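Local atomic coordinates of globin domain-containing protein (Pseudomonas aeruginosa, PDB entry 1TU9), a protein that binds heme and probably binds oxygen reversibly, though its physiological role is not established. Residues A[24-29]-A[92-97]; A[29-32]-A[37-40]. All blocks are in the same frame, centred on the assembly; numbering follows the deposited sequence.

Contact 1 of 2, residues A[24-29]-A[92-97]; sequences DDFYRH and DLWLDA. With PPI (propanoic acid), chain C; HEM (protoporphyrin IX containing Fe), chain B; EDO (1,2-ethanediol), chain E.
Phe26 and Trp94 meet in a T-shaped stack where helix 22-32 crosses helix 90-105, an example of how a globin lines the heme's ligand-binding side with rings from different helices. Phe26 CB starts the ring off with CG anti to the backbone N (chi1 170°), which carries it across to helix 90-105. CD1 lies 3.7 Å from the carbonyl carbon of Ala97, and CE1 touches both Ala97 CB and Trp94 O, the latter 3.4 Å from CE1 and near the ring plane. CZ, the tip, points into the face of the indole, 3.5 Å from Trp94 CD1; the planes stand at 67°. CE2 turns toward the bound propanoic acid, whose C3 also lies at the indole edge, 3.2 Å from Trp94 NE1. The opposite indole face is covered by the heme vinyl carbon CAB. Further back, His29 CB packs on Ala97 CB at 3.8 Å, while the imidazole NE2 is hydrogen-bonded to Glu104. Tyr27 OH approaches propanoic acid O2, at a separation too short to take at face value. The contact is apolar and aromatic: rings meet the ligand's hydrocarbon end, while O1 binds the iron and Gln49 is hydrogen-bonded to the ligand.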
# COMPACT_ATOMS: atom_id res chain seq x y z
N ASP A 24 2.83 -11.88 2.95
CA ASP A 24 1.87 -12.98 2.74
C ASP A 24 0.52 -12.60 3.34
O ASP A 24 -0.53 -12.77 2.73
CB ASP A 24 2.32 -14.27 3.45
CG ASP A 24 3.53 -14.90 2.82
OD1 ASP A 24 3.86 -14.62 1.64
OD2 ASP A 24 4.17 -15.75 3.48
N ASP A 25 0.56 -12.11 4.57
CA ASP A 25 -0.67 -11.75 5.27
C ASP A 25 -1.36 -10.56 4.60
O ASP A 25 -2.58 -10.57 4.46
CB ASP A 25 -0.41 -11.46 6.75
CG ASP A 25 -0.12 -12.69 7.54
OD1 ASP A 25 -0.41 -13.81 7.06
OD2 ASP A 25 0.34 -12.62 8.69
N PHE A 26 -0.60 -9.56 4.18
CA PHE A 26 -1.18 -8.44 3.45
C PHE A 26 -2.02 -8.96 2.28
O PHE A 26 -3.20 -8.61 2.15
CB PHE A 26 -0.13 -7.48 2.90
CG PHE A 26 -0.75 -6.48 1.98
CD1 PHE A 26 -1.51 -5.44 2.47
CD2 PHE A 26 -0.72 -6.69 0.61
CE1 PHE A 26 -2.16 -4.57 1.61
CE2 PHE A 26 -1.37 -5.83 -0.25
CZ PHE A 26 -2.09 -4.77 0.26
N TYR A 27 -1.43 -9.77 1.41
CA TYR A 27 -2.17 -10.23 0.23
C TYR A 27 -3.31 -11.15 0.58
O TYR A 27 -4.35 -11.09 -0.06
CB TYR A 27 -1.25 -10.83 -0.87
CG TYR A 27 -0.63 -9.73 -1.70
CD1 TYR A 27 0.70 -9.37 -1.52
CD2 TYR A 27 -1.40 -8.99 -2.60
CE1 TYR A 27 1.26 -8.33 -2.24
CE2 TYR A 27 -0.84 -7.95 -3.32
CZ TYR A 27 0.49 -7.62 -3.13
OH TYR A 27 1.07 -6.58 -3.81
N ARG A 28 -3.16 -11.97 1.62
CA ARG A 28 -4.28 -12.80 2.04
C ARG A 28 -5.47 -11.91 2.42
O ARG A 28 -6.60 -12.15 2.01
CB ARG A 28 -3.88 -13.72 3.20
CG ARG A 28 -5.02 -14.56 3.72
CD ARG A 28 -4.58 -15.65 4.67
NE ARG A 28 -3.71 -15.18 5.74
CZ ARG A 28 -4.12 -14.66 6.89
NH1 ARG A 28 -5.41 -14.48 7.13
NH2 ARG A 28 -3.24 -14.32 7.81
N HIS A 29 -5.20 -10.86 3.20
CA HIS A 29 -6.29 -9.98 3.62
C HIS A 29 -6.87 -9.20 2.43
O HIS A 29 -8.08 -9.02 2.32
CB HIS A 29 -5.81 -8.97 4.65
CG HIS A 29 -5.23 -9.58 5.88
ND1 HIS A 29 -5.78 -10.67 6.52
CD2 HIS A 29 -4.17 -9.20 6.63
CE1 HIS A 29 -5.06 -10.94 7.60
NE2 HIS A 29 -4.08 -10.07 7.68
N ASP A 92 -9.24 1.77 -0.62
CA ASP A 92 -9.67 1.69 0.77
C ASP A 92 -9.48 0.26 1.27
O ASP A 92 -9.11 0.04 2.43
CB ASP A 92 -11.14 2.11 0.91
CG ASP A 92 -11.42 3.50 0.34
OD1 ASP A 92 -10.48 4.30 0.17
OD2 ASP A 92 -12.57 3.87 0.05
N LEU A 93 -9.73 -0.72 0.41
CA LEU A 93 -9.50 -2.12 0.75
C LEU A 93 -8.02 -2.44 0.89
O LEU A 93 -7.63 -3.21 1.78
CB LEU A 93 -10.15 -3.03 -0.29
CG LEU A 93 -11.66 -2.88 -0.49
CD1 LEU A 93 -12.11 -3.80 -1.60
CD2 LEU A 93 -12.42 -3.14 0.79
N TRP A 94 -7.20 -1.84 0.04
CA TRP A 94 -5.75 -1.97 0.13
C TRP A 94 -5.26 -1.46 1.48
O TRP A 94 -4.50 -2.12 2.19
CB TRP A 94 -5.12 -1.19 -1.03
CG TRP A 94 -3.63 -1.29 -1.15
CD1 TRP A 94 -2.92 -2.15 -1.94
CD2 TRP A 94 -2.65 -0.47 -0.50
NE1 TRP A 94 -1.57 -1.93 -1.79
CE2 TRP A 94 -1.38 -0.91 -0.90
CE3 TRP A 94 -2.71 0.59 0.42
CZ2 TRP A 94 -0.19 -0.33 -0.44
CZ3 TRP A 94 -1.53 1.16 0.86
CH2 TRP A 94 -0.29 0.71 0.43
N LEU A 95 -5.73 -0.28 1.86
CA LEU A 95 -5.28 0.33 3.10
C LEU A 95 -5.77 -0.46 4.30
O LEU A 95 -5.02 -0.66 5.26
CB LEU A 95 -5.70 1.80 3.16
CG LEU A 95 -5.12 2.60 4.34
CD1 LEU A 95 -3.60 2.55 4.36
CD2 LEU A 95 -5.61 4.03 4.22
N ASP A 96 -7.00 -0.93 4.27
CA ASP A 96 -7.50 -1.75 5.37
C ASP A 96 -6.65 -3.02 5.53
O ASP A 96 -6.35 -3.43 6.65
CB ASP A 96 -8.95 -2.18 5.15
CG ASP A 96 -9.95 -1.06 5.25
OD1 ASP A 96 -9.64 0.00 5.81
OD2 ASP A 96 -11.10 -1.22 4.80
N ALA A 97 -6.28 -3.66 4.43
CA ALA A 97 -5.50 -4.89 4.48
C ALA A 97 -4.11 -4.61 5.03
O ALA A 97 -3.57 -5.39 5.82
CB ALA A 97 -5.43 -5.51 3.09
C1 PPI C . -0.41 -4.31 -5.86
C2 PPI C . -1.15 -3.62 -4.78
C3 PPI C . -1.16 -4.54 -3.63
O1 PPI C . -0.27 -3.83 -6.94
O2 PPI C . 0.09 -5.54 -5.64
CHA HEM B . 0.95 -3.70 -10.11
CHB HEM B . 1.94 -0.80 -6.23
CHC HEM B . -2.72 -0.43 -5.42
CHD HEM B . -3.65 -3.95 -8.58
C1A HEM B . 1.60 -2.88 -9.18
C2A HEM B . 3.01 -2.53 -9.17
C3A HEM B . 3.29 -1.76 -8.11
C4A HEM B . 2.06 -1.55 -7.38
CMA HEM B . 4.67 -1.18 -7.75
CAA HEM B . 4.03 -2.99 -10.22
CBA HEM B . 4.42 -1.79 -11.08
CGA HEM B . 3.24 -0.94 -11.52
O1A HEM B . 2.42 -1.43 -12.33
O2A HEM B . 3.12 0.24 -11.08
C1B HEM B . 0.77 -0.40 -5.66
C2B HEM B . 0.57 0.50 -4.54
C3B HEM B . -0.74 0.61 -4.32
C4B HEM B . -1.38 -0.25 -5.31
CMB HEM B . 1.69 1.19 -3.74
CAB HEM B . -1.46 1.44 -3.21
CBB HEM B . -1.07 2.67 -2.87
C1C HEM B . -3.34 -1.41 -6.15
C2C HEM B . -4.71 -1.77 -5.96
C3C HEM B . -4.98 -2.76 -6.80
C4C HEM B . -3.79 -3.04 -7.56
CMC HEM B . -5.64 -1.09 -4.95
CAC HEM B . -6.36 -3.42 -6.93
CBC HEM B . -6.50 -4.70 -7.25
C1D HEM B . -2.53 -4.20 -9.31
C2D HEM B . -2.48 -5.16 -10.36
C3D HEM B . -1.05 -5.12 -10.86
C4D HEM B . -0.37 -4.13 -10.05
CMD HEM B . -3.62 -6.05 -10.86
CAD HEM B . -0.52 -6.03 -11.98
CBD HEM B . -0.31 -7.44 -11.40
CGD HEM B . 0.11 -8.42 -12.49
O1D HEM B . -0.73 -8.74 -13.36
O2D HEM B . 1.29 -8.87 -12.50
NA HEM B . 1.07 -2.25 -8.07
NB HEM B . -0.45 -0.84 -6.13
NC HEM B . -2.78 -2.20 -7.13
ND HEM B . -1.29 -3.61 -9.15
FE HEM B . -0.81 -2.23 -7.74
C1 EDO E . -1.41 -14.58 -0.52
O1 EDO E . -0.33 -14.17 0.29
C2 EDO E . -1.01 -14.44 -1.97
O2 EDO E . 0.10 -15.27 -2.24

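Contact 2 of 2, residues A[29-32]-A[37-40]; sequences HFLA and IRAK. With HEM (protoporphyrin IX containing Fe), chain B; EDO (1,2-ethanediol), chain D.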
# COMPACT_ATOMS: atom_id res chain seq x y z
N HIS A 29 -5.20 -10.86 3.20
CA HIS A 29 -6.29 -9.98 3.62
C HIS A 29 -6.87 -9.20 2.43
O HIS A 29 -8.08 -9.02 2.32
CB HIS A 29 -5.81 -8.97 4.65
CG HIS A 29 -5.23 -9.58 5.88
ND1 HIS A 29 -5.78 -10.67 6.52
CD2 HIS A 29 -4.17 -9.20 6.63
CE1 HIS A 29 -5.06 -10.94 7.60
NE2 HIS A 29 -4.08 -10.07 7.68
N PHE A 30 -5.99 -8.71 1.57
CA PHE A 30 -6.39 -7.89 0.43
C PHE A 30 -7.25 -8.71 -0.55
O PHE A 30 -8.34 -8.29 -0.95
CB PHE A 30 -5.13 -7.34 -0.23
CG PHE A 30 -5.37 -6.30 -1.32
CD1 PHE A 30 -6.40 -5.37 -1.25
CD2 PHE A 30 -4.49 -6.22 -2.37
CE1 PHE A 30 -6.56 -4.41 -2.27
CE2 PHE A 30 -4.64 -5.25 -3.36
CZ PHE A 30 -5.67 -4.35 -3.29
N LEU A 31 -6.78 -9.89 -0.91
CA LEU A 31 -7.54 -10.77 -1.80
C LEU A 31 -8.88 -11.15 -1.19
O LEU A 31 -9.89 -11.22 -1.89
CB LEU A 31 -6.75 -12.04 -2.11
CG LEU A 31 -5.49 -11.85 -2.94
CD1 LEU A 31 -4.60 -13.09 -2.88
CD2 LEU A 31 -5.90 -11.56 -4.33
N ALA A 32 -8.91 -11.40 0.12
CA ALA A 32 -10.14 -11.83 0.79
C ALA A 32 -11.19 -10.73 0.81
O ALA A 32 -12.38 -11.02 0.95
CB ALA A 32 -9.83 -12.28 2.20
N ILE A 37 -10.72 -7.80 -6.25
CA ILE A 37 -9.29 -7.89 -6.02
C ILE A 37 -8.77 -9.24 -6.49
O ILE A 37 -7.76 -9.32 -7.17
CB ILE A 37 -8.93 -7.69 -4.53
CG1 ILE A 37 -9.51 -6.39 -3.98
CG2 ILE A 37 -7.42 -7.70 -4.34
CD1 ILE A 37 -9.16 -5.18 -4.73
N ARG A 38 -9.48 -10.31 -6.14
CA ARG A 38 -9.10 -11.63 -6.61
C ARG A 38 -9.06 -11.70 -8.14
O ARG A 38 -8.14 -12.28 -8.71
CB ARG A 38 -10.06 -12.68 -6.07
CG ARG A 38 -9.96 -12.80 -4.59
CD ARG A 38 -10.76 -13.92 -3.98
NE ARG A 38 -12.21 -13.76 -4.07
CZ ARG A 38 -12.98 -13.12 -3.19
NH1 ARG A 38 -12.47 -12.47 -2.16
NH2 ARG A 38 -14.30 -13.12 -3.36
N ALA A 39 -10.03 -11.08 -8.81
CA ALA A 39 -10.05 -11.10 -10.28
C ALA A 39 -8.86 -10.36 -10.87
O ALA A 39 -8.27 -10.80 -11.86
CB ALA A 39 -11.35 -10.49 -10.80
N LYS A 40 -8.47 -9.26 -10.25
CA LYS A 40 -7.36 -8.48 -10.77
C LYS A 40 -6.04 -9.25 -10.69
O LYS A 40 -5.19 -9.08 -11.56
CB LYS A 40 -7.24 -7.15 -10.02
CG LYS A 40 -8.23 -6.09 -10.44
CD LYS A 40 -7.92 -5.50 -11.81
CE LYS A 40 -8.99 -4.51 -12.21
NZ LYS A 40 -8.87 -4.09 -13.61
CHA HEM B . 0.95 -3.70 -10.11
CHB HEM B . 1.94 -0.80 -6.23
CHC HEM B . -2.72 -0.43 -5.42
CHD HEM B . -3.65 -3.95 -8.58
C1A HEM B . 1.60 -2.88 -9.18
C2A HEM B . 3.01 -2.53 -9.17
C3A HEM B . 3.29 -1.76 -8.11
C4A HEM B . 2.06 -1.55 -7.38
CMA HEM B . 4.67 -1.18 -7.75
CAA HEM B . 4.03 -2.99 -10.22
CBA HEM B . 4.42 -1.79 -11.08
CGA HEM B . 3.24 -0.94 -11.52
O1A HEM B . 2.42 -1.43 -12.33
O2A HEM B . 3.12 0.24 -11.08
C1B HEM B . 0.77 -0.40 -5.66
C2B HEM B . 0.57 0.50 -4.54
C3B HEM B . -0.74 0.61 -4.32
C4B HEM B . -1.38 -0.25 -5.31
CMB HEM B . 1.69 1.19 -3.74
CAB HEM B . -1.46 1.44 -3.21
CBB HEM B . -1.07 2.67 -2.87
C1C HEM B . -3.34 -1.41 -6.15
C2C HEM B . -4.71 -1.77 -5.96
C3C HEM B . -4.98 -2.76 -6.80
C4C HEM B . -3.79 -3.04 -7.56
CMC HEM B . -5.64 -1.09 -4.95
CAC HEM B . -6.36 -3.42 -6.93
CBC HEM B . -6.50 -4.70 -7.25
C1D HEM B . -2.53 -4.20 -9.31
C2D HEM B . -2.48 -5.16 -10.36
C3D HEM B . -1.05 -5.12 -10.86
C4D HEM B . -0.37 -4.13 -10.05
CMD HEM B . -3.62 -6.05 -10.86
CAD HEM B . -0.52 -6.03 -11.98
CBD HEM B . -0.31 -7.44 -11.40
CGD HEM B . 0.11 -8.42 -12.49
O1D HEM B . -0.73 -8.74 -13.36
O2D HEM B . 1.29 -8.87 -12.50
NA HEM B . 1.07 -2.25 -8.07
NB HEM B . -0.45 -0.84 -6.13
NC HEM B . -2.78 -2.20 -7.13
ND HEM B . -1.29 -3.61 -9.15
FE HEM B . -0.81 -2.23 -7.74
C1 EDO D . -3.35 -8.79 -15.70
O1 EDO D . -3.58 -10.13 -15.30
C2 EDO D . -3.67 -7.83 -14.57
O2 EDO D . -5.05 -7.83 -14.23
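With chi1 near -172°, Phe30 swings its ring away from its own amide nitrogen, while Ile37 takes chi1 -54°, which turns CG1 away from the carbonyl carbon and leaves the CG2 methyl opposite the backbone N; these torsions bring a methyl squarely over an aromatic ring. Ile37 CG2 sits 3.7 Å from the ring centroid and 4° off the normal, a CH-pi contact, with the two side chains at about a right angle. The other branch reaches past the rim: CD1 touches Phe30 CE1 at 3.7 Å and continues to the heme vinyl carbon CBC. At the ring edge, Phe30 CZ meets the heme methyl CMC, also at 3.7 Å, so the pair borders the methyl- and vinyl-bearing rim of one pyrrole. Leu31 adds its CD2 methyl, 3.9 Å from Arg38 CA. Arg38 supplies the polar part. Its chain bends at chi3 and folds back over the end of helix 22-32, where NH1 donates to Leu31 O at 2.9 Å; the bond is bent, the oxygen at the guanidinium edge but tilted from its plane. The guanidinium charge is probably favourable beside the carbonyls at the helix C-terminus. The arrangement joins helix 22-32 to helix 35-40 across the short link at residues 33-34, with Phe30 also resting on Trp94 and Ala97 of helix 90-105, Ile37 on Leu90 of that helix, and Lys40 NZ hydrogen-bonded to Leu84 O and Asp85 O.

Contacts 1 and 2 have centres about 8 Å apart and share His29, since both start from helix 22-32: 24-29 packs against helix 90-105, and 29-32 against helix 35-40. Phe30 joins them directly, its CE1 lying 3.5 Å from Trp94 CA and its backbone N 3.6 Å from Ala97 CB. Its ring meets those of Phe26 and Trp94, so three aromatic side chains from two helices group beside the heme. Contact 1 lies deeper, the Trp94 side chain about 7 Å from that of the axial ligand His79; contact 2 borders the heme through Phe30, Ile37 and Lys40. Both reach the propanoic acid, contact 2 through the Phe30 side chain at about 4 Å.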